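PDB 2O56: putative mandelate racemase from Salmonella typhimurium, which is an enolase-superfamily member of unestablished function that binds magnesium and may act as a hydro-lyase. Local coordinates for residues S8-D13 and V29-T34; T229-F234 and K259-K264. All coordinates share one frame; numbering follows the deposited sequence.

The two contacts each join elements close in sequence, one in each of the two domains of an enolase-superfamily subunit. From the N terminus, contact 1 comes first: strand 6-13 runs out, the chain returns as strand 28-34, and the antiparallel pair closes a connection of 14 residues within the N-terminal domain. Contact 2 opens only later, in the C-terminal barrel domain, where helices 228-238 and 255-264, joined through strand 246-247, pack side by side. The contacts are therefore in series, neither nested nor crossed. The centres of contact 1 and contact 2 are about 43 Å apart, on opposite sides of the chain's centre, and the two do not touch.

Contact 1. Residues S8-D13 and V29-T34; sequences SVDIID and VVKINT
The amide of Asn33 reaches across to two residues, its ND2 donating to both Asp10 OD2 (2.7 Å) and Ser8 OG (3.0 Å). Asp10 and Asn33 cross at about a right angle, their flat groups turned 56° apart. Asp10 OD2 lies almost in the amide plane, yet ND2 meets it from above the carboxylate plane. Lys31 extends alongside Asp10, then bends at its last torsion (chi4 -82°), bringing NZ to 2.7 Å from Asn33 OD1 and into a longer salt bridge of 3.6 Å with Asp10 OD2. Both ends of the amide are thereby engaged, which should fix its rotation; OD1 is also hydrogen-bonded to Ser39 OG, and Asp10 OD1 to Thr397 OG1. The same face continues apolar, with Ile12 CD1 lying over Lys31 CB (4.0 Å). On the other face, CG1 of Val9 and CG1 of Val30 meet at 3.5 Å, each anti to its own backbone N. Between the strands, backbone hydrogen bonds join Asp10-Lys31 and Ile12-Val29. Away from the metal site, this pair forms the middle of the four-stranded antiparallel sheet of the enolase-superfamily N-terminal capping domain, between strands 395-398 and 39-44, with helices 52-66 and 93-114 on the Val9 and Ile32 face.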
loop_
_atom_site.group_PDB
_atom_site.type_symbol
_atom_site.label_atom_id
_atom_site.label_comp_id
_atom_site.label_asym_id
_atom_site.label_seq_id
_atom_site.Cartn_x
_atom_site.Cartn_y
_atom_site.Cartn_z
ATOM N N SER A 8 7.112 30.239 41.962
ATOM C CA SER A 8 8.092 30.834 41.068
ATOM C C SER A 8 8.904 29.740 40.364
ATOM O O SER A 8 8.925 28.588 40.805
ATOM C CB SER A 8 9.049 31.738 41.858
ATOM O OG SER A 8 9.931 30.947 42.645
ATOM N N VAL A 9 9.563 30.112 39.266
ATOM C CA VAL A 9 10.431 29.202 38.544
ATOM C C VAL A 9 11.734 29.938 38.267
ATOM O O VAL A 9 11.711 31.047 37.759
ATOM C CB VAL A 9 9.815 28.734 37.178
ATOM C CG1 VAL A 9 10.777 27.757 36.470
ATOM C CG2 VAL A 9 8.470 28.077 37.374
ATOM N N ASP A 10 12.854 29.320 38.614
ATOM C CA ASP A 10 14.156 29.860 38.296
ATOM C C ASP A 10 14.690 29.111 37.105
ATOM O O ASP A 10 14.657 27.883 37.075
ATOM C CB ASP A 10 15.109 29.698 39.479
ATOM C CG ASP A 10 14.541 30.271 40.764
ATOM O OD1 ASP A 10 14.359 31.501 40.832
ATOM O OD2 ASP A 10 14.249 29.490 41.699
ATOM N N ILE A 11 15.161 29.855 36.113
ATOM C CA ILE A 11 15.793 29.255 34.949
ATOM C C ILE A 11 17.287 29.560 35.018
ATOM O O ILE A 11 17.702 30.715 34.901
ATOM C CB ILE A 11 15.128 29.740 33.635
ATOM C CG1 ILE A 11 13.627 29.418 33.665
ATOM C CG2 ILE A 11 15.755 29.033 32.443
ATOM C CD1 ILE A 11 12.730 30.516 34.195
ATOM N N ILE A 12 18.076 28.509 35.236
ATOM C CA ILE A 12 19.465 28.634 35.670
ATOM C C ILE A 12 20.469 28.282 34.562
ATOM O O ILE A 12 20.480 27.169 34.037
ATOM C CB ILE A 12 19.724 27.764 36.945
ATOM C CG1 ILE A 12 18.785 28.197 38.073
ATOM C CG2 ILE A 12 21.189 27.850 37.400
ATOM C CD1 ILE A 12 18.541 27.170 39.145
ATOM N N ASP A 13 21.317 29.245 34.216
ATOM C CA ASP A 13 22.385 29.032 33.256
ATOM C C ASP A 13 23.628 28.568 34.025
ATOM O O ASP A 13 24.404 29.383 34.517
ATOM C CB ASP A 13 22.651 30.352 32.516
ATOM C CG ASP A 13 23.519 30.184 31.281
ATOM O OD1 ASP A 13 23.816 29.041 30.875
ATOM O OD2 ASP A 13 23.901 31.222 30.704
ATOM N N VAL A 29 19.156 24.559 33.863
ATOM C CA VAL A 29 18.340 23.902 34.858
ATOM C C VAL A 29 17.068 24.701 35.137
ATOM O O VAL A 29 17.085 25.937 35.187
ATOM C CB VAL A 29 19.176 23.622 36.145
ATOM C CG1 VAL A 29 18.290 23.362 37.335
ATOM C CG2 VAL A 29 20.137 22.451 35.899
ATOM N N VAL A 30 15.953 23.996 35.276
ATOM C CA VAL A 30 14.692 24.626 35.669
ATOM C C VAL A 30 14.454 24.177 37.099
ATOM O O VAL A 30 14.508 22.985 37.381
ATOM C CB VAL A 30 13.524 24.130 34.805
ATOM C CG1 VAL A 30 12.226 24.760 35.254
ATOM C CG2 VAL A 30 13.767 24.440 33.340
ATOM N N LYS A 31 14.246 25.139 37.995
ATOM C CA LYS A 31 13.990 24.875 39.398
ATOM C C LYS A 31 12.627 25.465 39.711
ATOM O O LYS A 31 12.428 26.668 39.605
ATOM C CB LYS A 31 15.046 25.559 40.271
ATOM C CG LYS A 31 14.915 25.255 41.764
ATOM C CD LYS A 31 16.070 25.901 42.534
ATOM C CE LYS A 31 15.777 25.990 44.021
ATOM N NZ LYS A 31 14.953 27.164 44.317
ATOM N N ILE A 32 11.690 24.606 40.074
ATOM C CA ILE A 32 10.315 25.000 40.193
ATOM C C ILE A 32 10.031 25.066 41.692
ATOM O O ILE A 32 10.365 24.125 42.441
ATOM C CB ILE A 32 9.394 23.975 39.525
ATOM C CG1 ILE A 32 9.636 23.960 38.013
ATOM C CG2 ILE A 32 7.936 24.311 39.791
ATOM C CD1 ILE A 32 8.578 23.208 37.235
ATOM N N ASN A 33 9.442 26.174 42.138
ATOM C CA ASN A 33 9.313 26.427 43.579
ATOM C C ASN A 33 7.864 26.470 43.981
ATOM O O ASN A 33 7.033 27.006 43.252
ATOM C CB ASN A 33 10.026 27.739 43.967
ATOM C CG ASN A 33 11.482 27.748 43.554
ATOM O OD1 ASN A 33 12.245 26.875 43.955
ATOM N ND2 ASN A 33 11.869 28.716 42.730
ATOM N N THR A 34 7.544 25.893 45.135
ATOM C CA THR A 34 6.151 25.765 45.541
ATOM C C THR A 34 5.860 26.516 46.833
ATOM O O THR A 34 6.772 26.840 47.587
ATOM C CB THR A 34 5.717 24.292 45.706
ATOM O OG1 THR A 34 6.497 23.675 46.727
ATOM C CG2 THR A 34 5.886 23.505 44.398
#

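Contact 2. Residues T229-F234 and K259-K264; sequences TSAIQF and KQVADK
Ile232 lies over the side of helix 255-264, its branches spread across Lys264, Val261 and Gln260. CG2 of Ile232 presses on Lys264 CB at 3.7 Å, and its CD1 meets Lys264 CG at 3.8 Å, so the short branch and the tip of the long one both rest on the base of the lysine chain, the two side chains crossing at a slant. With chi1 at -70°, CG1 stands beside the backbone N of Ile232; this branch comes to 3.9 Å from Val261 CA, and its terminal CD1 carries on to Gln260 CG at 4.0 Å. Lys264 bends at chi2 (-48°), so its amine departs from the interface; NZ makes a weak hydrogen bond to Ala262 O of a neighbouring subunit. Deeper in the interface, Val261 CG2 faces Ala231 CB at 4.1 Å, a small methyl-to-methyl contact. The joint is thus apolar even where it borrows the aliphatic parts of Lys264 and Gln260. The short helical segments run nearly parallel, 22° apart with axes 9.4 Å from each other, as befits consecutive outer helices of a beta/alpha barrel. Ala231 also touches Pro249, and its carbonyl O accepts a hydrogen bond from Tyr246 OH, while Val261 rests on Leu269 of strand 269-271.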
loop_
_atom_site.group_PDB
_atom_site.type_symbol
_atom_site.label_atom_id
_atom_site.label_comp_id
_atom_site.label_asym_id
_atom_site.label_seq_id
_atom_site.Cartn_x
_atom_site.Cartn_y
_atom_site.Cartn_z
ATOM N N THR A 229 22.695 7.887 1.299
ATOM C CA THR A 229 23.663 7.187 0.445
ATOM C C THR A 229 24.956 6.779 1.160
ATOM O O THR A 229 25.354 5.621 1.113
ATOM C CB THR A 229 23.913 7.978 -0.853
ATOM O OG1 THR A 229 22.643 8.240 -1.459
ATOM C CG2 THR A 229 24.771 7.172 -1.846
ATOM N N SER A 230 25.599 7.726 1.829
ATOM C CA SER A 230 26.823 7.446 2.573
ATOM C C SER A 230 26.618 6.596 3.824
ATOM O O SER A 230 27.499 5.827 4.193
ATOM C CB SER A 230 27.531 8.747 2.950
ATOM O OG SER A 230 26.632 9.669 3.551
ATOM N N ALA A 231 25.476 6.741 4.500
ATOM C CA ALA A 231 25.167 5.875 5.648
ATOM C C ALA A 231 25.084 4.419 5.194
ATOM O O ALA A 231 25.574 3.507 5.878
ATOM C CB ALA A 231 23.831 6.298 6.321
ATOM N N ILE A 232 24.462 4.201 4.040
ATOM C CA ILE A 232 24.409 2.860 3.445
ATOM C C ILE A 232 25.786 2.343 3.026
ATOM O O ILE A 232 26.112 1.193 3.274
ATOM C CB ILE A 232 23.400 2.768 2.282
ATOM C CG1 ILE A 232 21.961 2.865 2.831
ATOM C CG2 ILE A 232 23.588 1.455 1.484
ATOM C CD1 ILE A 232 20.928 3.232 1.763
ATOM N N GLN A 233 26.589 3.204 2.409
ATOM C CA GLN A 233 27.937 2.820 1.954
ATOM C C GLN A 233 28.765 2.348 3.158
ATOM O O GLN A 233 29.342 1.261 3.147
ATOM C CB GLN A 233 28.602 4.032 1.292
ATOM C CG GLN A 233 29.742 3.669 0.342
ATOM C CD GLN A 233 30.396 4.894 -0.280
ATOM O OE1 GLN A 233 29.754 5.919 -0.500
ATOM N NE2 GLN A 233 31.694 4.791 -0.548
ATOM N N PHE A 234 28.768 3.160 4.212
ATOM C CA PHE A 234 29.495 2.842 5.428
ATOM C C PHE A 234 28.957 1.632 6.177
ATOM O O PHE A 234 29.725 0.763 6.602
ATOM C CB PHE A 234 29.584 4.051 6.359
ATOM C CG PHE A 234 30.536 3.839 7.493
ATOM C CD1 PHE A 234 31.894 3.623 7.239
ATOM C CD2 PHE A 234 30.080 3.807 8.805
ATOM C CE1 PHE A 234 32.779 3.405 8.277
ATOM C CE2 PHE A 234 30.966 3.593 9.851
ATOM C CZ PHE A 234 32.322 3.391 9.579
ATOM N N LYS A 259 14.193 4.351 6.915
ATOM C CA LYS A 259 13.731 3.086 6.350
ATOM C C LYS A 259 14.623 2.600 5.204
ATOM O O LYS A 259 14.946 1.407 5.131
ATOM C CB LYS A 259 12.268 3.192 5.929
ATOM C CG LYS A 259 11.575 1.888 5.528
ATOM C CD LYS A 259 11.856 0.735 6.450
ATOM C CE LYS A 259 11.165 -0.538 5.957
ATOM N NZ LYS A 259 9.736 -0.311 5.603
ATOM N N GLN A 260 15.048 3.511 4.335
ATOM C CA GLN A 260 15.942 3.128 3.243
ATOM C C GLN A 260 17.280 2.574 3.783
ATOM O O GLN A 260 17.768 1.579 3.275
ATOM C CB GLN A 260 16.140 4.293 2.265
ATOM C CG GLN A 260 17.087 4.035 1.088
ATOM C CD GLN A 260 16.521 3.146 -0.012
ATOM O OE1 GLN A 260 15.383 2.687 0.048
ATOM N NE2 GLN A 260 17.338 2.900 -1.033
ATOM N N VAL A 261 17.836 3.191 4.828
ATOM C CA VAL A 261 19.065 2.684 5.453
ATOM C C VAL A 261 18.821 1.286 6.051
ATOM O O VAL A 261 19.582 0.368 5.792
ATOM C CB VAL A 261 19.672 3.687 6.503
ATOM C CG1 VAL A 261 21.015 3.144 7.103
ATOM C CG2 VAL A 261 19.956 5.028 5.845
ATOM N N ALA A 262 17.706 1.124 6.767
ATOM C CA ALA A 262 17.324 -0.159 7.378
ATOM C C ALA A 262 17.239 -1.278 6.342
ATOM O O ALA A 262 17.700 -2.399 6.587
ATOM C CB ALA A 262 16.011 -0.028 8.135
ATOM N N ASP A 263 16.693 -0.954 5.173
ATOM C CA ASP A 263 16.531 -1.925 4.085
ATOM C C ASP A 263 17.872 -2.417 3.526
ATOM O O ASP A 263 18.001 -3.580 3.153
ATOM C CB ASP A 263 15.726 -1.304 2.940
ATOM C CG ASP A 263 14.247 -1.126 3.284
ATOM O OD1 ASP A 263 13.808 -1.665 4.319
ATOM O OD2 ASP A 263 13.526 -0.461 2.505
ATOM N N LYS A 264 18.852 -1.520 3.460
ATOM C CA LYS A 264 20.090 -1.767 2.706
ATOM C C LYS A 264 21.254 -2.138 3.617
ATOM O O LYS A 264 22.294 -2.622 3.152
ATOM C CB LYS A 264 20.449 -0.540 1.860
ATOM C CG LYS A 264 19.336 -0.059 0.874
ATOM C CD LYS A 264 18.747 -1.234 0.063
ATOM C CE LYS A 264 17.950 -0.755 -1.163
ATOM N NZ LYS A 264 17.756 -1.879 -2.139
#